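Local coordinates for LRR receptor-like serine/threonine-protein kinase RGI3 (Arabidopsis thaliana, PDB 5HZ0) that acts as a receptor of RGF peptide hormones, which maintain the root stem cell niche, and is represented here by its extracellular leucine-rich-repeat domain, at residues 122-127 with 168-173; 148-153 with 161-166; 297-302 with 317-322. The protein carries 5 engineered substitutions. All blocks are in the same frame, centred on the assembly; numbering follows the deposited sequence.

Interaction 1: residues 122-127 with 168-173; sequences SGEIPR and TSLSGK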
loop_
_atom_site.group_PDB
_atom_site.type_symbol
_atom_site.label_atom_id
_atom_site.label_comp_id
_atom_site.label_asym_id
_atom_site.label_seq_id
_atom_site.Cartn_x
_atom_site.Cartn_y
_atom_site.Cartn_z
ATOM N N SER A 122 -5.145 -31.050 -1.994
ATOM C CA SER A 122 -5.003 -31.027 -0.540
ATOM C C SER A 122 -4.034 -32.112 -0.075
ATOM O O SER A 122 -3.398 -32.775 -0.894
ATOM C CB SER A 122 -6.370 -31.189 0.144
ATOM O OG SER A 122 -7.168 -32.183 -0.492
ATOM N N GLY A 123 -3.912 -32.278 1.238
ATOM C CA GLY A 123 -3.074 -33.324 1.796
ATOM C C GLY A 123 -1.627 -32.920 1.961
ATOM O O GLY A 123 -1.308 -31.736 1.972
ATOM N N GLU A 124 -0.749 -33.903 2.121
ATOM C CA GLU A 124 0.673 -33.612 2.204
ATOM C C GLU A 124 1.370 -33.908 0.872
ATOM O O GLU A 124 0.756 -34.414 -0.074
ATOM C CB GLU A 124 1.331 -34.408 3.344
ATOM C CG GLU A 124 2.263 -33.582 4.245
ATOM C CD GLU A 124 3.407 -32.883 3.482
ATOM O OE1 GLU A 124 3.494 -31.636 3.491
ATOM O OE2 GLU A 124 4.232 -33.584 2.864
ATOM N N ILE A 125 2.653 -33.576 0.815
ATOM C CA ILE A 125 3.515 -33.983 -0.270
ATOM C C ILE A 125 4.128 -35.317 0.137
ATOM O O ILE A 125 4.834 -35.402 1.141
ATOM C CB ILE A 125 4.624 -32.950 -0.520
ATOM C CG1 ILE A 125 4.020 -31.611 -0.943
ATOM C CG2 ILE A 125 5.565 -33.438 -1.604
ATOM C CD1 ILE A 125 4.994 -30.463 -0.906
ATOM N N PRO A 126 3.851 -36.369 -0.640
ATOM C CA PRO A 126 4.304 -37.729 -0.337
ATOM C C PRO A 126 5.802 -37.766 -0.130
ATOM O O PRO A 126 6.506 -36.968 -0.737
ATOM C CB PRO A 126 3.951 -38.500 -1.606
ATOM C CG PRO A 126 2.866 -37.725 -2.228
ATOM C CD PRO A 126 3.124 -36.298 -1.918
ATOM N N ARG A 127 6.282 -38.674 0.714
ATOM C CA ARG A 127 7.710 -38.783 0.972
ATOM C C ARG A 127 8.340 -39.461 -0.230
ATOM O O ARG A 127 9.559 -39.590 -0.329
ATOM C CB ARG A 127 7.977 -39.593 2.236
ATOM C CG ARG A 127 6.785 -39.685 3.160
ATOM C CD ARG A 127 7.128 -39.190 4.543
ATOM N NE ARG A 127 8.475 -39.589 4.938
ATOM C CZ ARG A 127 8.892 -39.664 6.199
ATOM N NH1 ARG A 127 8.058 -39.380 7.195
ATOM N NH2 ARG A 127 10.141 -40.032 6.466
ATOM N N THR A 168 0.392 -22.020 -0.364
ATOM C CA THR A 168 -0.096 -23.286 0.129
ATOM C C THR A 168 -0.172 -23.193 1.645
ATOM O O THR A 168 0.173 -22.171 2.243
ATOM C CB THR A 168 0.849 -24.441 -0.259
ATOM O OG1 THR A 168 2.144 -24.197 0.292
ATOM C CG2 THR A 168 0.955 -24.561 -1.765
ATOM N N SER A 169 -0.630 -24.264 2.265
ATOM C CA SER A 169 -0.661 -24.341 3.714
ATOM C C SER A 169 0.555 -25.055 4.306
ATOM O O SER A 169 0.528 -25.489 5.455
ATOM C CB SER A 169 -1.992 -24.881 4.206
ATOM O OG SER A 169 -3.015 -23.964 3.853
ATOM N N LEU A 170 1.580 -25.255 3.482
ATOM C CA LEU A 170 2.819 -25.876 3.946
ATOM C C LEU A 170 3.327 -25.207 5.210
ATOM O O LEU A 170 3.447 -23.979 5.273
ATOM C CB LEU A 170 3.896 -25.799 2.872
ATOM C CG LEU A 170 4.601 -27.134 2.660
ATOM C CD1 LEU A 170 3.771 -28.043 1.772
ATOM C CD2 LEU A 170 5.960 -26.906 2.092
ATOM N N SER A 171 3.622 -26.028 6.213
ATOM C CA SER A 171 3.953 -25.528 7.539
ATOM C C SER A 171 5.242 -26.130 8.046
ATOM O O SER A 171 5.876 -26.907 7.350
ATOM C CB SER A 171 2.835 -25.864 8.520
ATOM O OG SER A 171 2.691 -27.272 8.664
ATOM N N GLY A 172 5.617 -25.782 9.274
ATOM C CA GLY A 172 6.848 -26.285 9.864
ATOM C C GLY A 172 8.119 -25.671 9.310
ATOM O O GLY A 172 8.077 -24.736 8.515
ATOM N N LYS A 173 9.258 -26.186 9.753
ATOM C CA LYS A 173 10.548 -25.695 9.282
ATOM C C LYS A 173 10.981 -26.423 8.003
ATOM O O LYS A 173 10.707 -27.612 7.832
ATOM C CB LYS A 173 11.610 -25.845 10.378
ATOM C CG LYS A 173 11.881 -27.281 10.786
ATOM C CD LYS A 173 13.020 -27.368 11.790
ATOM C CE LYS A 173 12.501 -27.610 13.181
ATOM N NZ LYS A 173 11.651 -26.484 13.643
#
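Leu170 meets Ile125 and the carboxylate end of Glu124 through a single methyl group, CD1. Of the three residues it buries the largest area, though its CB does not point at 122-127; the branch beyond CB brings CD1 back toward that segment. The CB of Ile125 points toward 168-173. Its CG1 lies beside the backbone N and anti to the carbonyl carbon (chi1 -63°), which sends the longer branch inward, and CD1 of Ile125 ends 3.8 Å from CD1 of Leu170. The two side chains run at about a right angle to each other, so methyl meets methyl and their lengths do not overlap. Glu124 comes in differently. Its chain bends at chi2 (-57°), and this bend brings OE1 to 4.0 Å from Leu170 CD1, again at roughly a right angle; this is van der Waals contact between an oxygen and a methyl.

The segments lie two coils apart in the leucine-rich-repeat solenoid, in the repeats predicted as LRR 6 and LRR 8. Strand 145-147 of the coil between them shares backbone hydrogen bonds with both segments, Gly123 pairing with Arg147 and Ser169 with Leu146, while the Leu146 side chain touches both Ile125 and Leu170. Ile125 belongs to the Gly-x-Ile-Pro of its own repeat, Leu170 to the Leu-x-Gly that opens the equivalent stretch of its repeat two coils on. Leu170 N makes a weak hydrogen bond to Thr168 OG1 (3.4 Å), which also bonds Leu165 O.

With no hydrogen bond joining 122-127 to 168-173, the contact rests on van der Waals packing and hydrophobic burial; its spacing is probably set by the backbone hydrogen bonds to the intervening coil.

Interaction 2: residues 148-153 with 161-166; sequences GELPWE and VMLGLA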
loop_
_atom_site.group_PDB
_atom_site.type_symbol
_atom_site.label_atom_id
_atom_site.label_comp_id
_atom_site.label_asym_id
_atom_site.label_seq_id
_atom_site.Cartn_x
_atom_site.Cartn_y
_atom_site.Cartn_z
ATOM N N GLY A 148 1.066 -29.700 5.568
ATOM C CA GLY A 148 2.084 -30.579 6.090
ATOM C C GLY A 148 3.436 -29.940 5.953
ATOM O O GLY A 148 3.563 -28.875 5.357
ATOM N N GLU A 149 4.444 -30.578 6.529
ATOM C CA GLU A 149 5.813 -30.123 6.374
ATOM C C GLU A 149 6.371 -30.586 5.028
ATOM O O GLU A 149 5.965 -31.618 4.498
ATOM C CB GLU A 149 6.683 -30.649 7.519
ATOM C CG GLU A 149 6.573 -29.855 8.810
ATOM C CD GLU A 149 7.697 -30.163 9.794
ATOM O OE1 GLU A 149 8.062 -29.277 10.602
ATOM O OE2 GLU A 149 8.211 -31.297 9.772
ATOM N N LEU A 150 7.303 -29.823 4.472
ATOM C CA LEU A 150 7.996 -30.268 3.273
ATOM C C LEU A 150 8.777 -31.519 3.657
ATOM O O LEU A 150 9.590 -31.485 4.582
ATOM C CB LEU A 150 8.929 -29.170 2.747
ATOM C CG LEU A 150 9.745 -29.457 1.486
ATOM C CD1 LEU A 150 8.850 -29.607 0.254
ATOM C CD2 LEU A 150 10.793 -28.371 1.272
ATOM N N PRO A 151 8.519 -32.638 2.965
ATOM C CA PRO A 151 9.146 -33.893 3.390
ATOM C C PRO A 151 10.660 -33.886 3.245
ATOM O O PRO A 151 11.215 -33.334 2.299
ATOM C CB PRO A 151 8.518 -34.939 2.464
ATOM C CG PRO A 151 8.081 -34.166 1.263
ATOM C CD PRO A 151 7.681 -32.811 1.765
ATOM N N TRP A 152 11.307 -34.505 4.219
ATOM C CA TRP A 152 12.745 -34.662 4.267
ATOM C C TRP A 152 13.291 -35.208 2.936
ATOM O O TRP A 152 14.333 -34.754 2.408
ATOM C CB TRP A 152 13.065 -35.612 5.418
ATOM C CG TRP A 152 14.494 -35.814 5.623
ATOM C CD1 TRP A 152 15.247 -36.850 5.159
ATOM C CD2 TRP A 152 15.379 -34.959 6.347
ATOM N NE1 TRP A 152 16.555 -36.689 5.548
ATOM C CE2 TRP A 152 16.661 -35.533 6.283
ATOM C CE3 TRP A 152 15.216 -33.756 7.041
ATOM C CZ2 TRP A 152 17.771 -34.952 6.887
ATOM C CZ3 TRP A 152 16.321 -33.178 7.634
ATOM C CH2 TRP A 152 17.578 -33.776 7.556
ATOM N N GLU A 153 12.548 -36.145 2.359
ATOM C CA GLU A 153 12.986 -36.835 1.144
ATOM C C GLU A 153 13.206 -35.903 -0.051
ATOM O O GLU A 153 13.761 -36.313 -1.070
ATOM C CB GLU A 153 12.000 -37.937 0.783
ATOM C CG GLU A 153 12.049 -39.141 1.727
ATOM C CD GLU A 153 11.365 -38.912 3.078
ATOM O OE1 GLU A 153 10.735 -37.849 3.294
ATOM O OE2 GLU A 153 11.462 -39.819 3.923
ATOM N N VAL A 161 15.963 -27.773 -9.986
ATOM C CA VAL A 161 16.372 -26.407 -10.277
ATOM C C VAL A 161 15.334 -25.456 -9.692
ATOM O O VAL A 161 15.677 -24.391 -9.183
ATOM C CB VAL A 161 16.708 -26.141 -11.791
ATOM C CG1 VAL A 161 17.649 -27.223 -12.292
ATOM C CG2 VAL A 161 15.459 -26.065 -12.658
ATOM N N MET A 162 14.070 -25.785 -9.939
ATOM C CA MET A 162 12.933 -24.954 -9.591
ATOM C C MET A 162 11.980 -25.691 -8.628
ATOM O O MET A 162 11.513 -26.792 -8.913
ATOM C CB MET A 162 12.219 -24.545 -10.892
ATOM C CG MET A 162 10.916 -23.793 -10.723
ATOM S SD MET A 162 11.014 -22.455 -9.524
ATOM C CE MET A 162 9.304 -22.389 -9.002
ATOM N N LEU A 163 11.726 -25.096 -7.470
ATOM C CA LEU A 163 10.778 -25.662 -6.510
ATOM C C LEU A 163 9.827 -24.595 -5.998
ATOM O O LEU A 163 10.240 -23.675 -5.307
ATOM C CB LEU A 163 11.505 -26.291 -5.323
ATOM C CG LEU A 163 10.571 -26.812 -4.213
ATOM C CD1 LEU A 163 9.824 -28.063 -4.671
ATOM C CD2 LEU A 163 11.297 -27.074 -2.886
ATOM N N GLY A 164 8.541 -24.720 -6.283
ATOM C CA GLY A 164 7.685 -23.757 -5.670
ATOM C C GLY A 164 6.369 -24.334 -5.247
ATOM O O GLY A 164 5.664 -25.080 -5.925
ATOM N N LEU A 165 6.144 -23.969 -3.995
ATOM C CA LEU A 165 5.036 -24.305 -3.131
ATOM C C LEU A 165 4.229 -23.097 -2.666
ATOM O O LEU A 165 3.686 -23.144 -1.585
ATOM C CB LEU A 165 5.514 -25.215 -1.996
ATOM C CG LEU A 165 6.093 -26.500 -2.609
ATOM C CD1 LEU A 165 7.032 -27.215 -1.662
ATOM C CD2 LEU A 165 4.961 -27.424 -3.058
ATOM N N ALA A 166 4.366 -21.960 -3.332
ATOM C CA ALA A 166 3.774 -20.714 -2.853
ATOM C C ALA A 166 2.252 -20.756 -2.717
ATOM O O ALA A 166 1.577 -21.468 -3.443
ATOM C CB ALA A 166 4.185 -19.556 -3.751
#
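Leu150 reaches across the interior of one leucine-rich-repeat coil to Leu163, in the concave-face strand of the next coil, and Leu165, just after it. The first segment enters the core from a corner. At Gly148 the chain turns away from strand 145-147, with a positive phi (94°/173°) that places it where a CB would collide with the carbonyl O before it; its backbone is hydrogen-bonded to Ser171 of the following coil. Glu149 stays on the exposed side, where OE1 accepts a weak hydrogen bond from Lys173 N.

Leu150 then turns inward and carries the whole contact. Its CG lies anti to the backbone N (chi1 -180°), which extends the side chain into the core; CD2 faces Leu163 and CD1 Leu165. Pro151, the proline of this plant-type Gly-x-Leu-Pro, packs on Glu124 of the preceding coil. Trp152 and Glu153 begin a short 3-10 turn, and Trp152 lies against Pro175.

Across the core, residues 162-166 belong to the small-peptide recognition motif. While Leu163 and Leu165 point into the solenoid, Met162 packs on a modified side chain of the bound peptide and Ala166 N donates a hydrogen bond to a modified side chain. The leucines therefore form the inner layer behind a hormone-binding surface. Leu150 and Leu165 cross at about a right angle with CD1 to CD1 at 3.6 Å, whereas Leu150 CD2 stands 4.4 Å from Leu163 CD2.

Interaction 3: residues 297-302 with 317-322; sequences ELTNCT and EIPSLM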
loop_
_atom_site.group_PDB
_atom_site.type_symbol
_atom_site.label_atom_id
_atom_site.label_comp_id
_atom_site.label_asym_id
_atom_site.label_seq_id
_atom_site.Cartn_x
_atom_site.Cartn_y
_atom_site.Cartn_z
ATOM N N GLU A 297 29.309 3.455 3.017
ATOM C CA GLU A 297 29.666 2.476 2.004
ATOM C C GLU A 297 28.474 2.086 1.144
ATOM O O GLU A 297 28.650 1.618 0.021
ATOM C CB GLU A 297 30.342 1.255 2.634
ATOM C CG GLU A 297 30.335 1.308 4.140
ATOM C CD GLU A 297 31.690 1.636 4.720
ATOM O OE1 GLU A 297 32.681 1.038 4.266
ATOM O OE2 GLU A 297 31.755 2.481 5.635
ATOM N N LEU A 298 27.271 2.318 1.657
ATOM C CA LEU A 298 26.033 2.072 0.908
ATOM C C LEU A 298 25.970 2.983 -0.315
ATOM O O LEU A 298 25.378 2.645 -1.342
ATOM C CB LEU A 298 24.815 2.354 1.797
ATOM C CG LEU A 298 23.723 1.311 2.038
ATOM C CD1 LEU A 298 22.401 2.024 2.308
ATOM C CD2 LEU A 298 23.577 0.318 0.900
ATOM N N THR A 299 26.580 4.154 -0.196
ATOM C CA THR A 299 26.655 5.076 -1.322
ATOM C C THR A 299 27.595 4.562 -2.425
ATOM O O THR A 299 27.647 5.142 -3.500
ATOM C CB THR A 299 27.104 6.479 -0.888
ATOM O OG1 THR A 299 28.470 6.425 -0.466
ATOM C CG2 THR A 299 26.233 7.000 0.258
ATOM N N ASN A 300 28.322 3.474 -2.174
ATOM C CA ASN A 300 29.053 2.815 -3.257
ATOM C C ASN A 300 28.243 1.832 -4.130
ATOM O O ASN A 300 28.776 1.301 -5.115
ATOM C CB ASN A 300 30.343 2.148 -2.754
ATOM C CG ASN A 300 31.578 3.028 -2.962
ATOM O OD1 ASN A 300 31.469 4.224 -3.255
ATOM N ND2 ASN A 300 32.758 2.436 -2.808
ATOM N N CYS A 301 26.961 1.609 -3.820
ATOM C CA CYS A 301 26.182 0.700 -4.660
ATOM C C CYS A 301 25.537 1.547 -5.731
ATOM O O CYS A 301 24.480 2.128 -5.524
ATOM C CB CYS A 301 25.073 0.035 -3.846
ATOM S SG CYS A 301 25.564 -0.785 -2.310
ATOM N N THR A 302 26.121 1.519 -6.921
ATOM C CA THR A 302 25.889 2.573 -7.897
ATOM C C THR A 302 24.591 2.357 -8.633
ATOM O O THR A 302 24.029 3.290 -9.200
ATOM C CB THR A 302 27.074 2.695 -8.887
ATOM O OG1 THR A 302 27.400 1.403 -9.411
ATOM C CG2 THR A 302 28.276 3.222 -8.161
ATOM N N GLU A 317 23.163 11.253 10.670
ATOM C CA GLU A 317 22.858 12.130 9.553
ATOM C C GLU A 317 22.769 11.368 8.235
ATOM O O GLU A 317 23.451 10.366 8.041
ATOM C CB GLU A 317 23.922 13.214 9.414
ATOM C CG GLU A 317 24.012 14.171 10.580
ATOM C CD GLU A 317 24.714 15.457 10.186
ATOM O OE1 GLU A 317 25.312 16.116 11.060
ATOM O OE2 GLU A 317 24.659 15.810 8.990
ATOM N N ILE A 318 21.918 11.847 7.332
ATOM C CA ILE A 318 21.881 11.332 5.975
ATOM C C ILE A 318 23.184 11.706 5.297
ATOM O O ILE A 318 23.543 12.882 5.246
ATOM C CB ILE A 318 20.718 11.938 5.194
ATOM C CG1 ILE A 318 19.401 11.668 5.934
ATOM C CG2 ILE A 318 20.690 11.381 3.760
ATOM C CD1 ILE A 318 18.280 12.595 5.531
ATOM N N PRO A 319 23.917 10.710 4.796
ATOM C CA PRO A 319 25.241 10.996 4.225
ATOM C C PRO A 319 25.176 11.820 2.927
ATOM O O PRO A 319 24.322 11.571 2.082
ATOM C CB PRO A 319 25.822 9.600 3.956
ATOM C CG PRO A 319 24.631 8.679 3.898
ATOM C CD PRO A 319 23.609 9.270 4.828
ATOM N N SER A 320 26.082 12.782 2.770
ATOM C CA SER A 320 26.121 13.601 1.554
ATOM C C SER A 320 26.555 12.799 0.328
ATOM O O SER A 320 26.101 13.073 -0.789
ATOM C CB SER A 320 27.035 14.787 1.762
ATOM O OG SER A 320 28.258 14.331 2.301
ATOM N N LEU A 321 27.370 11.761 0.539
ATOM C CA LEU A 321 27.841 10.905 -0.564
ATOM C C LEU A 321 26.699 10.190 -1.276
ATOM O O LEU A 321 26.900 9.447 -2.229
ATOM C CB LEU A 321 28.923 9.918 -0.124
ATOM C CG LEU A 321 30.295 10.574 0.044
ATOM C CD1 LEU A 321 31.363 9.569 0.469
ATOM C CD2 LEU A 321 30.688 11.292 -1.226
ATOM N N MET A 322 25.498 10.403 -0.768
ATOM C CA MET A 322 24.280 9.982 -1.430
ATOM C C MET A 322 24.222 10.486 -2.875
ATOM O O MET A 322 23.532 9.901 -3.717
ATOM C CB MET A 322 23.088 10.526 -0.654
ATOM C CG MET A 322 21.891 9.642 -0.714
ATOM S SD MET A 322 21.520 8.748 0.809
ATOM C CE MET A 322 20.048 7.959 0.190
#
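Thr299 projects directly at the backbone turn of Leu321 and Met322, its side chain at about a right angle to that of Leu321. Three threonine atoms meet the turn. CB lies 3.3 Å from Leu321 O, and OG1 is 3.5 Å from Leu321 CB. CG2 lies 3.6 Å from Leu321 C, with Pro319 CG more loosely beside it at 4.3 Å. With chi1 at 68°, OG1 falls between the backbone N and the carbonyl carbon, where it hydrogen-bonds to Glu296 O in its own turn; CG2 is thereby left to face the other segment. Leu321 also directs its CB toward 297-302, while the CB of Met322 points away, and its side chain touches Leu307 and Leu346. Replacing Thr299 with a glycine would probably open a gap against Leu321 and leave Glu296 O without its hydroxyl partner. No hydrogen bond crosses between the segments. Both carry short 3-10 turns, 297-300 and 320-322, and the threonine of one fits against the backbone of the next: the stacking of successive convex-side turns that completes the coils of a plant leucine-rich-repeat solenoid.

In the fold
Interactions 1 and 2 are neighbours, with centres 8 Å apart, and share the same interior: Leu170 of the first also touches Leu150 and Leu165 of the second. Both are methyl contacts, but interaction 1 also sets a carboxylate oxygen against a methyl and bridges across an intervening coil, whereas interaction 2 reaches strand 162-164, behind the peptide-binding surface. The Arg127 to Glu153 salt bridge adds a charged link between them. Interaction 3 is separate, about 39 Å from interaction 2 by centres, further along the solenoid. There a threonine meets backbone on the convex side; three of its four residues are buried, but Leu321 is exposed, unlike the leucine core of interaction 2.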